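Local structure of Mgp-operon protein 3 (Mycoplasma pneumoniae, 6RJ1) at residues Tyr138-Ser143 with Ser713-Asn718; Ile132-Pro137 with Trp477-Gly482. The protein serves in cell adhesion at the mycoplasma surface, probably working with the adhesin P1 and binding host-cell sugars. All coordinates share one frame; numbering follows the deposited sequence.

Contact 1 (Tyr138-Ser143 with Ser713-Asn718); sequences YVKQES and STSDDN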
loop_
_atom_site.group_PDB
_atom_site.type_symbol
_atom_site.label_atom_id
_atom_site.label_comp_id
_atom_site.label_asym_id
_atom_site.label_seq_id
_atom_site.Cartn_x
_atom_site.Cartn_y
_atom_site.Cartn_z
ATOM N N TYR A 138 -16.987 6.614 11.022
ATOM C CA TYR A 138 -17.452 7.519 12.063
ATOM C C TYR A 138 -16.319 8.102 12.915
ATOM O O TYR A 138 -15.427 7.382 13.363
ATOM C CB TYR A 138 -18.540 6.872 12.935
ATOM C CG TYR A 138 -19.125 7.807 13.974
ATOM C CD1 TYR A 138 -20.216 8.621 13.676
ATOM C CD2 TYR A 138 -18.589 7.882 15.255
ATOM C CE1 TYR A 138 -20.751 9.492 14.628
ATOM C CE2 TYR A 138 -19.092 8.775 16.199
ATOM C CZ TYR A 138 -20.183 9.565 15.889
ATOM O OH TYR A 138 -20.689 10.415 16.840
ATOM N N VAL A 139 -16.392 9.420 13.149
ATOM C CA VAL A 139 -15.488 10.188 14.005
ATOM C C VAL A 139 -16.292 11.338 14.621
ATOM O O VAL A 139 -16.811 12.191 13.901
ATOM C CB VAL A 139 -14.134 10.590 13.357
ATOM C CG1 VAL A 139 -14.309 11.484 12.130
ATOM C CG2 VAL A 139 -13.201 11.226 14.378
ATOM N N LYS A 140 -16.474 11.293 15.947
ATOM C CA LYS A 140 -17.306 12.243 16.682
ATOM C C LYS A 140 -16.658 13.619 16.806
ATOM O O LYS A 140 -15.514 13.723 17.250
ATOM C CB LYS A 140 -17.716 11.646 18.049
ATOM C CG LYS A 140 -18.416 12.585 19.036
ATOM C CD LYS A 140 -17.590 12.707 20.329
ATOM C CE LYS A 140 -18.216 13.575 21.395
ATOM N NZ LYS A 140 -19.324 12.879 22.103
ATOM N N GLN A 141 -17.406 14.670 16.399
ATOM C CA GLN A 141 -16.995 16.073 16.501
ATOM C C GLN A 141 -16.975 16.384 17.986
ATOM O O GLN A 141 -17.982 16.179 18.666
ATOM C CB GLN A 141 -17.972 16.985 15.752
ATOM C CG GLN A 141 -17.263 17.927 14.802
ATOM C CD GLN A 141 -18.203 18.886 14.132
ATOM O OE1 GLN A 141 -18.163 20.092 14.387
ATOM N NE2 GLN A 141 -19.056 18.380 13.241
ATOM N N GLU A 142 -15.815 16.789 18.509
ATOM C CA GLU A 142 -15.618 16.947 19.940
ATOM C C GLU A 142 -16.317 18.180 20.551
ATOM O O GLU A 142 -17.536 18.128 20.687
ATOM C CB GLU A 142 -14.130 16.873 20.289
ATOM C CG GLU A 142 -13.599 15.485 19.975
ATOM C CD GLU A 142 -12.467 14.975 20.834
ATOM O OE1 GLU A 142 -11.468 15.709 21.008
ATOM O OE2 GLU A 142 -12.567 13.822 21.310
ATOM N N SER A 143 -15.561 19.240 20.943
ATOM C CA SER A 143 -15.932 20.502 21.629
ATOM C C SER A 143 -14.961 20.657 22.807
ATOM O O SER A 143 -14.842 21.743 23.378
ATOM C CB SER A 143 -17.364 20.482 22.168
ATOM O OG SER A 143 -18.341 20.676 21.158
ATOM N N SER A 713 -20.772 1.441 15.570
ATOM C CA SER A 713 -20.777 2.077 16.887
ATOM C C SER A 713 -20.703 3.601 16.735
ATOM O O SER A 713 -19.836 4.115 16.016
ATOM C CB SER A 713 -19.615 1.565 17.733
ATOM O OG SER A 713 -19.683 2.060 19.059
ATOM N N THR A 714 -21.641 4.309 17.398
ATOM C CA THR A 714 -21.766 5.768 17.373
ATOM C C THR A 714 -21.255 6.391 18.660
ATOM O O THR A 714 -21.978 6.439 19.653
ATOM C CB THR A 714 -23.195 6.210 17.008
ATOM O OG1 THR A 714 -24.152 5.398 17.697
ATOM C CG2 THR A 714 -23.450 6.160 15.516
ATOM N N SER A 715 -19.998 6.871 18.622
ATOM C CA SER A 715 -19.241 7.517 19.704
ATOM C C SER A 715 -19.253 6.689 21.003
ATOM O O SER A 715 -18.366 5.854 21.195
ATOM C CB SER A 715 -19.706 8.959 19.923
ATOM O OG SER A 715 -18.906 9.625 20.888
ATOM N N ASP A 716 -20.283 6.897 21.853
ATOM C CA ASP A 716 -20.560 6.236 23.132
ATOM C C ASP A 716 -19.294 5.702 23.874
ATOM O O ASP A 716 -18.338 6.457 24.093
ATOM C CB ASP A 716 -21.643 5.130 22.966
ATOM C CG ASP A 716 -21.483 4.178 21.783
ATOM O OD1 ASP A 716 -20.341 3.734 21.521
ATOM O OD2 ASP A 716 -22.501 3.866 21.133
ATOM N N ASP A 717 -19.320 4.406 24.251
ATOM C CA ASP A 717 -18.304 3.690 25.021
ATOM C C ASP A 717 -17.402 2.753 24.190
ATOM O O ASP A 717 -16.473 2.158 24.750
ATOM C CB ASP A 717 -18.958 2.923 26.197
ATOM C CG ASP A 717 -20.442 2.582 26.060
ATOM O OD1 ASP A 717 -21.272 3.524 26.039
ATOM O OD2 ASP A 717 -20.776 1.376 26.013
ATOM N N ASN A 718 -17.651 2.634 22.872
ATOM C CA ASN A 718 -16.834 1.783 22.003
ATOM C C ASN A 718 -16.026 2.605 20.974
ATOM O O ASN A 718 -15.696 2.115 19.884
ATOM C CB ASN A 718 -17.678 0.673 21.360
ATOM C CG ASN A 718 -18.212 -0.347 22.348
ATOM O OD1 ASN A 718 -17.461 -0.976 23.112
ATOM N ND2 ASN A 718 -19.526 -0.543 22.345
#
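Y138 and K140, on an irregular stretch leaving a strand, run past T714 and S715 of a second loop, neither side being regular helix or strand, and the CA atoms of K140 and S715 come within 5.9 Å. The phenol ring of Y138 does most of the work. With CG anti to the backbone N (chi1 -176°), it is turned toward the opposing loop and lies against its backbone rather than against another large side chain. T714 CA stands over one face of the ring, displaced toward the rim. The backbone N of S715 approaches obliquely, 3.2 Å from Y138 CE2. At the far end of the ring, Y138 OH meets S715 CB at 3.5 Å. A tyrosine suits this buried place at the edge of a surface contact: its ring lies on the opposing backbone and its hydroxyl still has N78 O as a weak partner.

K140 passes S715 lengthwise, its methylenes alongside the serine hydroxyl, with CD 3.4 Å from S715 OG. A turn at the last torsion (chi4 77°) brings the amine back near the same oxygen, and NZ gives S715 OG a weak hydrogen bond of 3.5 Å. Its stronger partner is T77 O. S715 thus meets both residues, CB at the phenol and OG along the lysine, consistent with its short side chain.

This surface contact joins the chain between strand 125-135 and helix 157-163 to the link between helix 701-712 and strand 723-732; K489 of strand 487-492 touches both Y138 and T714.

Contact 2 (Ile132-Pro137 with Trp477-Gly482); sequences IKLALP and WYWVVG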
loop_
_atom_site.group_PDB
_atom_site.type_symbol
_atom_site.label_atom_id
_atom_site.label_comp_id
_atom_site.label_asym_id
_atom_site.label_seq_id
_atom_site.Cartn_x
_atom_site.Cartn_y
_atom_site.Cartn_z
ATOM N N ILE A 132 -25.804 -1.018 -2.041
ATOM C CA ILE A 132 -25.392 -0.758 -0.658
ATOM C C ILE A 132 -24.428 0.429 -0.679
ATOM O O ILE A 132 -23.365 0.358 -1.309
ATOM C CB ILE A 132 -24.785 -2.022 0.043
ATOM C CG1 ILE A 132 -25.740 -3.240 -0.022
ATOM C CG2 ILE A 132 -24.368 -1.732 1.493
ATOM C CD1 ILE A 132 -25.294 -4.327 -0.928
ATOM N N LYS A 133 -24.818 1.522 -0.013
ATOM C CA LYS A 133 -24.027 2.744 0.077
ATOM C C LYS A 133 -22.812 2.536 0.975
ATOM O O LYS A 133 -22.905 1.897 2.024
ATOM C CB LYS A 133 -24.902 3.875 0.621
ATOM C CG LYS A 133 -24.463 5.271 0.237
ATOM C CD LYS A 133 -25.534 6.220 0.698
ATOM C CE LYS A 133 -25.254 7.652 0.366
ATOM N NZ LYS A 133 -24.443 8.302 1.425
ATOM N N LEU A 134 -21.665 3.067 0.555
ATOM C CA LEU A 134 -20.437 2.955 1.330
ATOM C C LEU A 134 -20.264 4.255 2.084
ATOM O O LEU A 134 -19.670 5.208 1.586
ATOM C CB LEU A 134 -19.233 2.633 0.432
ATOM C CG LEU A 134 -19.306 1.339 -0.386
ATOM C CD1 LEU A 134 -18.104 1.213 -1.277
ATOM C CD2 LEU A 134 -19.457 0.102 0.510
ATOM N N ALA A 135 -20.868 4.314 3.265
ATOM C CA ALA A 135 -20.844 5.483 4.124
ATOM C C ALA A 135 -19.466 5.747 4.728
ATOM O O ALA A 135 -18.711 4.812 5.011
ATOM C CB ALA A 135 -21.875 5.330 5.222
ATOM N N LEU A 136 -19.145 7.041 4.913
ATOM C CA LEU A 136 -17.919 7.544 5.516
ATOM C C LEU A 136 -17.710 6.890 6.907
ATOM O O LEU A 136 -18.704 6.642 7.606
ATOM C CB LEU A 136 -18.074 9.064 5.730
ATOM C CG LEU A 136 -17.401 10.078 4.786
ATOM C CD1 LEU A 136 -16.252 9.516 4.000
ATOM C CD2 LEU A 136 -18.400 10.813 3.964
ATOM N N PRO A 137 -16.449 6.649 7.363
ATOM C CA PRO A 137 -16.262 6.095 8.719
ATOM C C PRO A 137 -16.744 7.086 9.784
ATOM O O PRO A 137 -16.922 8.269 9.472
ATOM C CB PRO A 137 -14.756 5.856 8.799
ATOM C CG PRO A 137 -14.172 6.802 7.827
ATOM C CD PRO A 137 -15.152 6.907 6.706
ATOM N N TRP A 477 -9.228 3.504 5.863
ATOM C CA TRP A 477 -10.407 2.738 6.270
ATOM C C TRP A 477 -10.789 1.651 5.264
ATOM O O TRP A 477 -10.242 1.605 4.158
ATOM C CB TRP A 477 -11.589 3.688 6.545
ATOM C CG TRP A 477 -11.886 4.604 5.397
ATOM C CD1 TRP A 477 -12.542 4.286 4.242
ATOM C CD2 TRP A 477 -11.516 5.986 5.286
ATOM N NE1 TRP A 477 -12.626 5.391 3.427
ATOM C CE2 TRP A 477 -11.994 6.447 4.037
ATOM C CE3 TRP A 477 -10.851 6.889 6.131
ATOM C CZ2 TRP A 477 -11.812 7.766 3.609
ATOM C CZ3 TRP A 477 -10.663 8.195 5.702
ATOM C CH2 TRP A 477 -11.135 8.620 4.453
ATOM N N TYR A 478 -11.724 0.771 5.656
ATOM C CA TYR A 478 -12.213 -0.334 4.824
ATOM C C TYR A 478 -13.653 -0.662 5.194
ATOM O O TYR A 478 -14.087 -0.342 6.295
ATOM C CB TYR A 478 -11.312 -1.575 4.975
ATOM C CG TYR A 478 -11.289 -2.153 6.377
ATOM C CD1 TYR A 478 -10.486 -1.595 7.370
ATOM C CD2 TYR A 478 -12.056 -3.269 6.704
ATOM C CE1 TYR A 478 -10.459 -2.123 8.656
ATOM C CE2 TYR A 478 -12.036 -3.807 7.989
ATOM C CZ TYR A 478 -11.228 -3.234 8.961
ATOM O OH TYR A 478 -11.195 -3.764 10.226
ATOM N N TRP A 479 -14.384 -1.311 4.296
ATOM C CA TRP A 479 -15.779 -1.654 4.545
ATOM C C TRP A 479 -16.027 -3.128 4.768
ATOM O O TRP A 479 -15.365 -3.961 4.166
ATOM C CB TRP A 479 -16.657 -1.181 3.381
ATOM C CG TRP A 479 -17.012 0.264 3.458
ATOM C CD1 TRP A 479 -18.099 0.809 4.074
ATOM C CD2 TRP A 479 -16.272 1.359 2.901
ATOM N NE1 TRP A 479 -18.080 2.180 3.942
ATOM C CE2 TRP A 479 -16.982 2.543 3.204
ATOM C CE3 TRP A 479 -15.076 1.455 2.169
ATOM C CZ2 TRP A 479 -16.533 3.805 2.804
ATOM C CZ3 TRP A 479 -14.636 2.707 1.772
ATOM C CH2 TRP A 479 -15.359 3.864 2.088
ATOM N N VAL A 480 -16.984 -3.432 5.642
ATOM C CA VAL A 480 -17.557 -4.745 5.916
ATOM C C VAL A 480 -19.063 -4.420 6.001
ATOM O O VAL A 480 -19.531 -3.840 6.993
ATOM C CB VAL A 480 -17.030 -5.487 7.178
ATOM C CG1 VAL A 480 -17.802 -6.791 7.393
ATOM C CG2 VAL A 480 -15.538 -5.768 7.083
ATOM N N VAL A 481 -19.784 -4.681 4.908
ATOM C CA VAL A 481 -21.209 -4.359 4.809
ATOM C C VAL A 481 -22.051 -5.601 4.578
ATOM O O VAL A 481 -21.573 -6.578 4.002
ATOM C CB VAL A 481 -21.506 -3.253 3.746
ATOM C CG1 VAL A 481 -20.945 -1.907 4.170
ATOM C CG2 VAL A 481 -20.979 -3.636 2.365
ATOM N N GLY A 482 -23.296 -5.548 5.029
ATOM C CA GLY A 482 -24.253 -6.624 4.817
ATOM C C GLY A 482 -24.933 -6.426 3.480
ATOM O O GLY A 482 -25.177 -5.286 3.063
#
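L134 lies over the face of the W479 indole: its CB is 3.8 Å from the centroid of the five-membered ring and 23° off the normal, a CH-pi contact. CB lies by CE2 and NE1 and the CD2 branch over CG, so these two carbons span the pyrrole ring. CG of W479 sits beside the backbone N and anti to the carbonyl carbon (chi1 -81°), which directs the indole at L134. The indole edge is used too. W479 NE1 gives a hydrogen bond to A135 O at 2.9 Å, bent to 135° at the hydrogen, with the oxygen somewhat tilted from the ring plane. Tryptophan fits this place because its flat face takes a leucine while its N-H reaches the backbone carbonyl of A135; G488 O is a second, weak partner of the same N-H.

P137 and W477 make a similar pair at one end, the two side chains crossing at about a right angle. P137 CD stands over the five-membered ring of W477 in another CH-pi contact, and P137 CG lies 3.7 Å from W477 CE3. At the other end I132 and V481 slide past each other, with I132 CG2 3.9 Å from V481 CB; beta-branched residues suit both extended backbones.

The short strand segments run roughly antiparallel, their axes 8.5 Å apart at closest approach; strand 487-492 comes between them in the sheet order, and these side chains point toward each other. Helix 446-454 packs on W477 and W479, whereas Y478 and V480 turn to helix 701-712 and W477 meets the ring of W492 at about a right angle.

Overall arrangement
The two contacts follow one continuous run of chain: 132-137 leads straight into 138-143, and their centres lie about 17 Å apart. Contact 2 is the buried one, built from apolar side chains, indole faces and one indole N-H bond to a backbone carbonyl, whereas contact 1 lies at the surface between two loops and relies on one ring, a lysine's methylenes and one weak hydrogen bond across. Strand 487-492 is common to both, separating the strands of contact 2 and touching contact 1 through K489. Helix 701-712 also links them, since it packs on strand 477-482 and then runs into 713-718. The sheet lies partly in the MgpC adhesin family region, assigned to the beta-propeller clan.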